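PDB 6R2J: Endoglucanase(Endo-1,4-beta-glucanase)protein from Pseudomonas stutzeri, which probably hydrolyses internal beta-1,4-glycosidic bonds of cellulose as a family 5 glycoside hydrolase, and binds cellobiose. Local coordinates for residues I55-I60 against V94-H99; Y38-H43 against L80-D85; L171-G176 against R200-A205. All coordinates share one frame; numbering follows the deposited sequence.

Interaction 1: I55-I60 against V94-H99; sequences IRFPFI and VILDMH
Arg56 lays its guanidinium over the carboxylate of Asp97 in the interior of the (beta/alpha)8 (TIM) barrel of this family 5 enzyme, where two parallel strands lie side by side. Five backbone hydrogen bonds, from Ile95 N to Ile55 O through His99 N to Phe59 O, join them. The arginine starts with CB 4.4 Å from CB of Ile95, its bridge partner. Arg56 CG, held anti to the backbone N (chi1 177°), passes 4.1 Å from Asp97 CB, and the chain, extended from CG to NE, carries the head over the acid. NE is salt-bridged to Asp140. Arg56 CZ ends 3.4 Å from Asp97 OD2, which lies over the centre of one guanidinium face, the two planes only 12° apart. The salt bridge of Arg56 NH2 to Asp97 OD2, 3.5 Å, therefore acts through charge alone. NH1 turns instead to Glu252 and Asn17, NH2 to Glu175 and Asn143.

Asp97 OD2 gives its syn lone pair to His99 ND1, 2.6 Å away, in a bond bent to 138° at the hydrogen. Pro58 CB covers one face of that imidazole, 3.8 Å from its centroid. Phe57, Leu96 and Met98 face the helices; there Met98 CA lies over the Phe59 ring. The stack probably lets Arg56 offset the charge of Asp97 while its N-H groups bind other polar side chains, and the hydrogen bond to Asp97 limits how the His99 ring can turn.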
loop_
_atom_site.group_PDB
_atom_site.type_symbol
_atom_site.label_atom_id
_atom_site.label_comp_id
_atom_site.label_asym_id
_atom_site.label_seq_id
_atom_site.Cartn_x
_atom_site.Cartn_y
_atom_site.Cartn_z
ATOM N N ILE A 55 5.783 1.196 -6.486
ATOM C CA ILE A 55 5.804 -0.062 -5.762
ATOM C C ILE A 55 5.371 0.205 -4.322
ATOM O O ILE A 55 5.877 1.121 -3.667
ATOM C CB ILE A 55 7.209 -0.689 -5.767
ATOM C CG1 ILE A 55 7.691 -0.893 -7.206
ATOM C CG2 ILE A 55 7.219 -1.992 -4.959
ATOM C CD1 ILE A 55 7.049 -2.058 -7.906
ATOM N N ARG A 56 4.436 -0.604 -3.834
ATOM C CA ARG A 56 4.097 -0.658 -2.422
ATOM C C ARG A 56 4.700 -1.937 -1.860
ATOM O O ARG A 56 4.486 -3.025 -2.410
ATOM C CB ARG A 56 2.582 -0.623 -2.186
ATOM C CG ARG A 56 2.207 -0.768 -0.670
ATOM C CD ARG A 56 0.750 -0.478 -0.538
ATOM N NE ARG A 56 0.143 -0.510 0.794
ATOM C CZ ARG A 56 -0.536 -1.529 1.305
ATOM N NH1 ARG A 56 -0.657 -2.671 0.638
ATOM N NH2 ARG A 56 -1.126 -1.386 2.481
ATOM N N PHE A 57 5.466 -1.817 -0.788
ATOM C CA PHE A 57 6.202 -2.972 -0.281
ATOM C C PHE A 57 5.872 -3.281 1.170
ATOM O O PHE A 57 6.408 -2.621 2.080
ATOM C CB PHE A 57 7.704 -2.777 -0.452
ATOM C CG PHE A 57 8.480 -4.018 -0.158
ATOM C CD1 PHE A 57 8.490 -5.057 -1.076
ATOM C CD2 PHE A 57 9.133 -4.188 1.045
ATOM C CE1 PHE A 57 9.182 -6.245 -0.838
ATOM C CE2 PHE A 57 9.803 -5.400 1.310
ATOM C CZ PHE A 57 9.842 -6.409 0.357
ATOM N N PRO A 58 5.027 -4.296 1.437
ATOM C CA PRO A 58 4.735 -4.677 2.831
ATOM C C PRO A 58 5.917 -5.345 3.552
ATOM O O PRO A 58 6.662 -6.157 2.985
ATOM C CB PRO A 58 3.536 -5.637 2.707
ATOM C CG PRO A 58 2.954 -5.380 1.323
ATOM C CD PRO A 58 4.129 -4.967 0.464
ATOM N N PHE A 59 6.054 -5.000 4.832
ATOM C CA PHE A 59 6.935 -5.642 5.788
ATOM C C PHE A 59 6.160 -5.641 7.103
ATOM O O PHE A 59 5.106 -4.981 7.241
ATOM C CB PHE A 59 8.269 -4.904 5.813
ATOM C CG PHE A 59 8.188 -3.581 6.490
ATOM C CD1 PHE A 59 7.717 -2.479 5.809
ATOM C CD2 PHE A 59 8.494 -3.461 7.849
ATOM C CE1 PHE A 59 7.605 -1.254 6.448
ATOM C CE2 PHE A 59 8.373 -2.267 8.502
ATOM C CZ PHE A 59 7.951 -1.147 7.802
ATOM N N ILE A 60 6.661 -6.391 8.089
ATOM C CA ILE A 60 6.024 -6.376 9.400
ATOM C C ILE A 60 6.962 -5.840 10.475
ATOM O O ILE A 60 8.181 -6.046 10.450
ATOM C CB ILE A 60 5.344 -7.708 9.804
ATOM C CG1 ILE A 60 6.365 -8.846 9.895
ATOM C CG2 ILE A 60 4.180 -8.025 8.800
ATOM C CD1 ILE A 60 5.761 -10.140 10.414
ATOM N N VAL A 94 9.292 3.591 -3.859
ATOM C CA VAL A 94 8.663 2.555 -3.053
ATOM C C VAL A 94 7.920 3.168 -1.876
ATOM O O VAL A 94 8.418 4.080 -1.211
ATOM C CB VAL A 94 9.722 1.542 -2.558
ATOM C CG1 VAL A 94 9.116 0.514 -1.622
ATOM C CG2 VAL A 94 10.429 0.900 -3.767
ATOM N N ILE A 95 6.743 2.622 -1.604
ATOM C CA ILE A 95 5.999 2.884 -0.380
ATOM C C ILE A 95 6.280 1.711 0.548
ATOM O O ILE A 95 5.810 0.592 0.322
ATOM C CB ILE A 95 4.493 3.058 -0.665
ATOM C CG1 ILE A 95 4.280 4.191 -1.704
ATOM C CG2 ILE A 95 3.653 3.387 0.605
ATOM C CD1 ILE A 95 2.856 4.466 -2.050
ATOM N N LEU A 96 7.043 1.976 1.602
ATOM C CA LEU A 96 7.232 0.987 2.651
ATOM C C LEU A 96 5.983 0.895 3.520
ATOM O O LEU A 96 5.528 1.892 4.082
ATOM C CB LEU A 96 8.447 1.320 3.511
ATOM C CG LEU A 96 9.771 1.236 2.745
ATOM C CD1 LEU A 96 10.902 1.528 3.717
ATOM C CD2 LEU A 96 9.974 -0.100 2.076
ATOM N N ASP A 97 5.428 -0.306 3.641
ATOM C CA ASP A 97 4.126 -0.511 4.265
ATOM C C ASP A 97 4.340 -1.396 5.474
ATOM O O ASP A 97 4.671 -2.580 5.317
ATOM C CB ASP A 97 3.201 -1.188 3.250
ATOM C CG ASP A 97 2.089 -2.026 3.891
ATOM O OD1 ASP A 97 1.582 -1.653 5.008
ATOM O OD2 ASP A 97 1.825 -3.112 3.248
ATOM N N MET A 98 4.139 -0.840 6.676
ATOM C CA MET A 98 4.160 -1.641 7.902
ATOM C C MET A 98 2.829 -2.395 7.971
ATOM O O MET A 98 1.791 -1.842 8.343
ATOM C CB MET A 98 4.381 -0.781 9.140
ATOM C CG MET A 98 4.290 -1.579 10.430
ATOM S SD MET A 98 4.752 -0.671 11.935
ATOM C CE MET A 98 6.504 -0.338 11.717
ATOM N N HIS A 99 2.863 -3.667 7.606
ATOM C CA HIS A 99 1.669 -4.436 7.250
ATOM C C HIS A 99 1.078 -5.117 8.495
ATOM O O HIS A 99 0.926 -6.350 8.564
ATOM C CB HIS A 99 2.092 -5.460 6.211
ATOM C CG HIS A 99 1.009 -5.895 5.278
ATOM N ND1 HIS A 99 0.450 -5.053 4.346
ATOM C CD2 HIS A 99 0.417 -7.101 5.101
ATOM C CE1 HIS A 99 -0.451 -5.718 3.644
ATOM N NE2 HIS A 99 -0.485 -6.965 4.076
#

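Interaction 2: Y38-H43 against L80-D85; sequences YPEKKH and LKKTLD
The Tyr38 ring turns an edge to Thr83: OG1 lies near the ring plane, 3.3 Å from CD2, and the two side chains cross at about a right angle. Farther along, the phenol oxygen OH comes within 3.5 Å of Leu80 CD2, although its hydrogen bond goes to Gln76, one turn earlier on the same helix. A second flat group, the His43 imidazole, works within 38-43 and holds Glu40 in place. At its edge, Glu40 N donates to ND1 at 3.1 Å in a nearly straight bond (174°), the donor lying in the ring plane. Glu40 is the N-cap of helix 41-49, so His43 ties the first turn back to the residue that opens it.

At the solvent side, Lys82 sends a fully extended chain toward the loop and forms a salt bridge, NZ to Glu40 OE1 at 2.9 Å. Glu40 bends at chi2 (-70°) to bring its carboxylate round, and the ammonium meets OE1 on the syn side, 34° out of the carboxylate plane. Two waters complete the joint at Pro39 O. One donates to this carbonyl at 2.8 Å and also bonds Thr83 OG1, whose hydroxyl is further engaged by Leu79 O. The other links Pro39 O to Lys82 NZ, accepting from the lysine at 2.8 Å.

The contact thus joins the loop entering helix 41-49 to the flank of helix 74-89, in the outer helical layer of the barrel. Beneath it lies strand 54-59, whose Phe57 touches Tyr38, Pro39, Leu80 and Thr83, while Leu80 and Leu84 continue onto strand 93-98 and Phe130 of helix 116-130.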
loop_
_atom_site.group_PDB
_atom_site.type_symbol
_atom_site.label_atom_id
_atom_site.label_comp_id
_atom_site.label_asym_id
_atom_site.label_seq_id
_atom_site.Cartn_x
_atom_site.Cartn_y
_atom_site.Cartn_z
ATOM N N TYR A 38 12.036 -11.740 0.053
ATOM C CA TYR A 38 12.352 -10.446 -0.523
ATOM C C TYR A 38 12.607 -10.560 -2.031
ATOM O O TYR A 38 13.108 -11.570 -2.526
ATOM C CB TYR A 38 13.579 -9.873 0.199
ATOM C CG TYR A 38 13.187 -9.064 1.422
ATOM C CD1 TYR A 38 12.795 -9.677 2.588
ATOM C CD2 TYR A 38 13.179 -7.676 1.387
ATOM C CE1 TYR A 38 12.433 -8.930 3.700
ATOM C CE2 TYR A 38 12.807 -6.915 2.487
ATOM C CZ TYR A 38 12.444 -7.534 3.646
ATOM O OH TYR A 38 12.068 -6.760 4.731
ATOM N N PRO A 39 12.195 -9.548 -2.782
ATOM C CA PRO A 39 12.343 -9.607 -4.229
ATOM C C PRO A 39 13.799 -9.408 -4.641
ATOM O O PRO A 39 14.655 -8.966 -3.864
ATOM C CB PRO A 39 11.444 -8.464 -4.718
ATOM C CG PRO A 39 11.429 -7.466 -3.557
ATOM C CD PRO A 39 11.513 -8.316 -2.319
ATOM N N GLU A 40 14.053 -9.749 -5.905
ATOM C CA GLU A 40 15.352 -9.651 -6.543
ATOM C C GLU A 40 15.283 -8.655 -7.692
ATOM O O GLU A 40 14.209 -8.160 -8.050
ATOM C CB GLU A 40 15.787 -11.011 -7.070
ATOM C CG GLU A 40 15.936 -12.033 -5.974
ATOM C CD GLU A 40 17.142 -11.752 -5.073
ATOM O OE1 GLU A 40 17.919 -10.793 -5.347
ATOM O OE2 GLU A 40 17.316 -12.523 -4.100
ATOM N N LYS A 41 16.441 -8.399 -8.309
ATOM C CA LYS A 41 16.493 -7.430 -9.399
ATOM C C LYS A 41 15.533 -7.785 -10.530
ATOM O O LYS A 41 15.032 -6.884 -11.225
ATOM C CB LYS A 41 17.921 -7.317 -9.919
ATOM C CG LYS A 41 18.516 -8.617 -10.462
ATOM C CD LYS A 41 19.849 -8.303 -11.176
ATOM C CE LYS A 41 20.521 -9.545 -11.759
ATOM N NZ LYS A 41 21.096 -10.393 -10.669
ATOM N N LYS A 42 15.262 -9.080 -10.738
ATOM C CA LYS A 42 14.397 -9.473 -11.849
ATOM C C LYS A 42 13.002 -8.881 -11.696
ATOM O O LYS A 42 12.381 -8.462 -12.682
ATOM C CB LYS A 42 14.318 -10.989 -11.951
ATOM C CG LYS A 42 13.540 -11.624 -10.806
ATOM C CD LYS A 42 13.526 -13.148 -10.893
ATOM C CE LYS A 42 12.119 -13.712 -10.994
ATOM N NZ LYS A 42 12.148 -15.201 -11.066
ATOM N N HIS A 43 12.494 -8.830 -10.465
ATOM C CA HIS A 43 11.157 -8.300 -10.239
ATOM C C HIS A 43 11.094 -6.816 -10.577
ATOM O O HIS A 43 10.211 -6.371 -11.319
ATOM C CB HIS A 43 10.725 -8.588 -8.796
ATOM C CG HIS A 43 10.739 -10.045 -8.463
ATOM N ND1 HIS A 43 11.666 -10.610 -7.617
ATOM C CD2 HIS A 43 9.954 -11.057 -8.894
ATOM C CE1 HIS A 43 11.427 -11.904 -7.515
ATOM N NE2 HIS A 43 10.412 -12.205 -8.305
ATOM N N LEU A 80 15.474 -4.334 3.530
ATOM C CA LEU A 80 14.647 -3.232 3.050
ATOM C C LEU A 80 15.476 -2.224 2.255
ATOM O O LEU A 80 15.008 -1.685 1.245
ATOM C CB LEU A 80 13.971 -2.574 4.245
ATOM C CG LEU A 80 12.825 -3.333 4.910
ATOM C CD1 LEU A 80 12.415 -2.706 6.249
ATOM C CD2 LEU A 80 11.677 -3.354 3.969
ATOM N N LYS A 81 16.708 -1.958 2.682
ATOM C CA LYS A 81 17.572 -1.045 1.935
ATOM C C LYS A 81 17.848 -1.570 0.525
ATOM O O LYS A 81 17.861 -0.806 -0.453
ATOM C CB LYS A 81 18.878 -0.870 2.695
ATOM C CG LYS A 81 20.005 -0.349 1.826
ATOM C CD LYS A 81 19.770 1.133 1.448
ATOM C CE LYS A 81 20.716 2.082 2.231
ATOM N NZ LYS A 81 20.872 3.383 1.515
ATOM N N LYS A 82 18.129 -2.873 0.427
ATOM C CA LYS A 82 18.311 -3.525 -0.856
ATOM C C LYS A 82 17.093 -3.303 -1.734
ATOM O O LYS A 82 17.222 -2.966 -2.915
ATOM C CB LYS A 82 18.573 -5.026 -0.625
ATOM C CG LYS A 82 18.517 -5.879 -1.886
ATOM C CD LYS A 82 18.888 -7.353 -1.664
ATOM C CE LYS A 82 18.703 -8.134 -2.973
ATOM N NZ LYS A 82 18.880 -9.620 -2.848
ATOM N N THR A 83 15.893 -3.493 -1.161
ATOM C CA THR A 83 14.643 -3.304 -1.899
ATOM C C THR A 83 14.569 -1.887 -2.454
ATOM O O THR A 83 14.259 -1.684 -3.635
ATOM C CB THR A 83 13.466 -3.612 -0.964
ATOM O OG1 THR A 83 13.538 -5.008 -0.595
ATOM C CG2 THR A 83 12.131 -3.278 -1.622
ATOM N N LEU A 84 14.842 -0.892 -1.601
ATOM C CA LEU A 84 14.830 0.494 -2.053
ATOM C C LEU A 84 15.919 0.737 -3.086
ATOM O O LEU A 84 15.711 1.493 -4.039
ATOM C CB LEU A 84 15.026 1.439 -0.873
ATOM C CG LEU A 84 14.049 1.443 0.296
ATOM C CD1 LEU A 84 14.514 2.333 1.452
ATOM C CD2 LEU A 84 12.687 1.885 -0.225
ATOM N N ASP A 85 17.087 0.108 -2.911
ATOM C CA ASP A 85 18.177 0.288 -3.871
ATOM C C ASP A 85 17.790 -0.231 -5.244
ATOM O O ASP A 85 18.052 0.409 -6.270
ATOM C CB ASP A 85 19.415 -0.472 -3.408
ATOM C CG ASP A 85 20.142 0.208 -2.274
ATOM O OD1 ASP A 85 20.016 1.456 -2.135
ATOM O OD2 ASP A 85 20.837 -0.535 -1.525
HETATM O O HOH W 1 14.829 -6.632 -2.415
HETATM O O HOH W 2 16.349 -10.382 -2.071
#

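Interaction 3: L171-G176 against R200-A205; sequences LIFIEG and RLIYEA
Ile174 fills the hollow between Leu201 and Tyr203 on the neighbouring strand. Its CG1 presses against Leu201 CD2 at 3.5 Å, while CB lies 3.9 Å from Tyr203 CD2, the isoleucine and tyrosine running side by side. Placing CG1 anti to the carbonyl carbon (chi1 -54°) turns that branch to the leucine and leaves CG2 beside the tyrosine ring. On the other side of the sheet, the bump is Ile202: its CD1 fits between Leu171 CD1 and Phe173 CE2, 3.9 Å from each, and the Phe173 ring runs alongside it. Leu171 CD2 rests across the base of Arg200, 3.8 Å from CB.

These are consecutive parallel strands of the (beta/alpha)8 barrel, at 37° to each other, and the crossover between them carries helices 177-180 and 185-188. Ile172 and Ile174 face helix 152-166, whereas Phe173 and Ile202 pack with Phe249 of strand 248-252 inside the barrel. Four backbone bonds stitch the pair, among them Ile174 N to Ile202 O at 2.8 Å. Glu204 N approaches Ile174 O from above the carbonyl plane, in a bond bent to 139°.

Toward the C-terminal ends, Glu175 and Glu204 stand side by side with their OE2 atoms 3.5 Å apart. Arg56, salt-bridged to Glu175, probably offsets this crowding of charge, and Glu175 OE1 accepts from Glu144 N. Glu204 OE2 accepts from His206 NE2 and makes a long, weak ion pair with Arg56 NE. A leucine in place of Glu204 is likely to leave His206 without this acceptor. Glu204 OE1 also brushes the flank of Phe173, 3.7 Å from its CB.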
loop_
_atom_site.group_PDB
_atom_site.type_symbol
_atom_site.label_atom_id
_atom_site.label_comp_id
_atom_site.label_asym_id
_atom_site.label_seq_id
_atom_site.Cartn_x
_atom_site.Cartn_y
_atom_site.Cartn_z
ATOM N N LEU A 171 6.806 11.471 1.914
ATOM C CA LEU A 171 5.366 11.280 2.007
ATOM C C LEU A 171 5.019 10.270 3.099
ATOM O O LEU A 171 5.762 9.327 3.380
ATOM C CB LEU A 171 4.810 10.769 0.677
ATOM C CG LEU A 171 4.980 11.717 -0.507
ATOM C CD1 LEU A 171 4.426 11.107 -1.760
ATOM C CD2 LEU A 171 4.338 13.055 -0.218
ATOM N N ILE A 172 3.851 10.464 3.697
ATOM C CA ILE A 172 3.300 9.519 4.663
ATOM C C ILE A 172 1.888 9.178 4.217
ATOM O O ILE A 172 1.097 10.085 3.912
ATOM C CB ILE A 172 3.284 10.070 6.105
ATOM C CG1 ILE A 172 4.703 10.310 6.615
ATOM C CG2 ILE A 172 2.467 9.089 7.038
ATOM C CD1 ILE A 172 4.760 11.195 7.870
ATOM N N PHE A 173 1.575 7.871 4.210
ATOM C CA PHE A 173 0.290 7.324 3.792
ATOM C C PHE A 173 -0.498 6.853 5.008
ATOM O O PHE A 173 -0.012 6.038 5.819
ATOM C CB PHE A 173 0.510 6.218 2.760
ATOM C CG PHE A 173 1.213 6.731 1.508
ATOM C CD1 PHE A 173 2.573 6.955 1.494
ATOM C CD2 PHE A 173 0.500 7.022 0.350
ATOM C CE1 PHE A 173 3.187 7.445 0.373
ATOM C CE2 PHE A 173 1.144 7.489 -0.793
ATOM C CZ PHE A 173 2.465 7.707 -0.758
ATOM N N ILE A 174 -1.707 7.392 5.127
ATOM C CA ILE A 174 -2.576 7.163 6.267
ATOM C C ILE A 174 -3.767 6.318 5.811
ATOM O O ILE A 174 -4.591 6.759 5.000
ATOM C CB ILE A 174 -3.038 8.488 6.904
ATOM C CG1 ILE A 174 -1.842 9.388 7.255
ATOM C CG2 ILE A 174 -3.911 8.211 8.167
ATOM C CD1 ILE A 174 -0.898 8.843 8.307
ATOM N N GLU A 175 -3.884 5.125 6.381
ATOM C CA GLU A 175 -5.069 4.298 6.272
ATOM C C GLU A 175 -6.045 4.569 7.428
ATOM O O GLU A 175 -5.698 5.176 8.463
ATOM C CB GLU A 175 -4.644 2.812 6.227
ATOM C CG GLU A 175 -3.702 2.555 5.044
ATOM C CD GLU A 175 -3.369 1.105 4.818
ATOM O OE1 GLU A 175 -4.287 0.277 4.917
ATOM O OE2 GLU A 175 -2.168 0.806 4.520
ATOM N N GLY A 176 -7.292 4.142 7.217
ATOM C CA GLY A 176 -8.341 4.257 8.196
ATOM C C GLY A 176 -8.845 2.904 8.682
ATOM O O GLY A 176 -8.418 1.830 8.264
ATOM N N ARG A 200 2.601 16.709 3.467
ATOM C CA ARG A 200 3.065 15.565 2.696
ATOM C C ARG A 200 2.427 14.303 3.205
ATOM O O ARG A 200 3.090 13.312 3.514
ATOM C CB ARG A 200 4.570 15.467 2.663
ATOM C CG ARG A 200 5.197 16.457 1.691
ATOM C CD ARG A 200 6.709 16.255 1.767
ATOM N NE ARG A 200 7.425 17.033 0.742
ATOM C CZ ARG A 200 7.686 18.333 0.765
ATOM N NH1 ARG A 200 7.208 19.021 1.756
ATOM N NH2 ARG A 200 8.342 18.915 -0.266
ATOM N N LEU A 201 1.106 14.341 3.298
ATOM C CA LEU A 201 0.300 13.218 3.759
ATOM C C LEU A 201 -0.711 12.867 2.679
ATOM O O LEU A 201 -1.272 13.765 2.028
ATOM C CB LEU A 201 -0.470 13.634 5.008
ATOM C CG LEU A 201 -1.019 12.635 6.020
ATOM C CD1 LEU A 201 -0.694 13.179 7.372
ATOM C CD2 LEU A 201 -2.493 12.522 5.723
ATOM N N ILE A 202 -0.951 11.563 2.512
ATOM C CA ILE A 202 -1.949 11.050 1.576
ATOM C C ILE A 202 -2.742 9.966 2.297
ATOM O O ILE A 202 -2.186 9.163 3.050
ATOM C CB ILE A 202 -1.309 10.537 0.264
ATOM C CG1 ILE A 202 -0.558 11.709 -0.389
ATOM C CG2 ILE A 202 -2.353 9.937 -0.633
ATOM C CD1 ILE A 202 0.502 11.279 -1.439
ATOM N N TYR A 203 -4.048 9.946 2.050
ATOM C CA TYR A 203 -4.955 8.977 2.653
ATOM C C TYR A 203 -5.144 7.825 1.694
ATOM O O TYR A 203 -5.097 7.991 0.477
ATOM C CB TYR A 203 -6.285 9.605 3.011
ATOM C CG TYR A 203 -6.105 10.575 4.139
ATOM C CD1 TYR A 203 -5.764 11.896 3.879
ATOM C CD2 TYR A 203 -6.214 10.159 5.473
ATOM C CE1 TYR A 203 -5.582 12.795 4.902
ATOM C CE2 TYR A 203 -6.057 11.063 6.515
ATOM C CZ TYR A 203 -5.738 12.383 6.222
ATOM O OH TYR A 203 -5.574 13.314 7.231
ATOM N N GLU A 204 -5.298 6.642 2.250
ATOM C CA GLU A 204 -5.153 5.432 1.463
ATOM C C GLU A 204 -6.200 4.446 1.931
ATOM O O GLU A 204 -6.268 4.135 3.126
ATOM C CB GLU A 204 -3.798 4.755 1.666
ATOM C CG GLU A 204 -3.837 3.299 1.199
ATOM C CD GLU A 204 -2.499 2.578 1.410
ATOM O OE1 GLU A 204 -1.530 3.192 1.940
ATOM O OE2 GLU A 204 -2.432 1.387 1.061
ATOM N N ALA A 205 -6.957 3.918 0.971
ATOM C CA ALA A 205 -7.976 2.903 1.185
ATOM C C ALA A 205 -7.691 1.724 0.265
ATOM O O ALA A 205 -6.933 1.831 -0.712
ATOM C CB ALA A 205 -9.389 3.414 0.865
#

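Interactions 1 and 3 are strand pairs of the same barrel, their centres about 13 Å apart, and meet across its interior. Arg56 NH2 bridges to Glu175 OE2 at 3.2 Å, and Ile95 CD1 packs 3.5 Å from Phe173 CZ. Interaction 2 lies outside the strands, its centre about 12 Å from that of interaction 1, and touches it where Phe57 CE1 meets Pro39 CD at 3.5 Å; it makes no contact with interaction 3, about 23 Å away between centres. The side chains of Glu175 and His99 lie about 7 and 8 Å from bound glucose units, and interaction 3 adjoins the sugar pocket through Glu144 and His206. A bound Tris molecule, probably from the crystallisation liquor, lies about 3 Å from the side chain of His99.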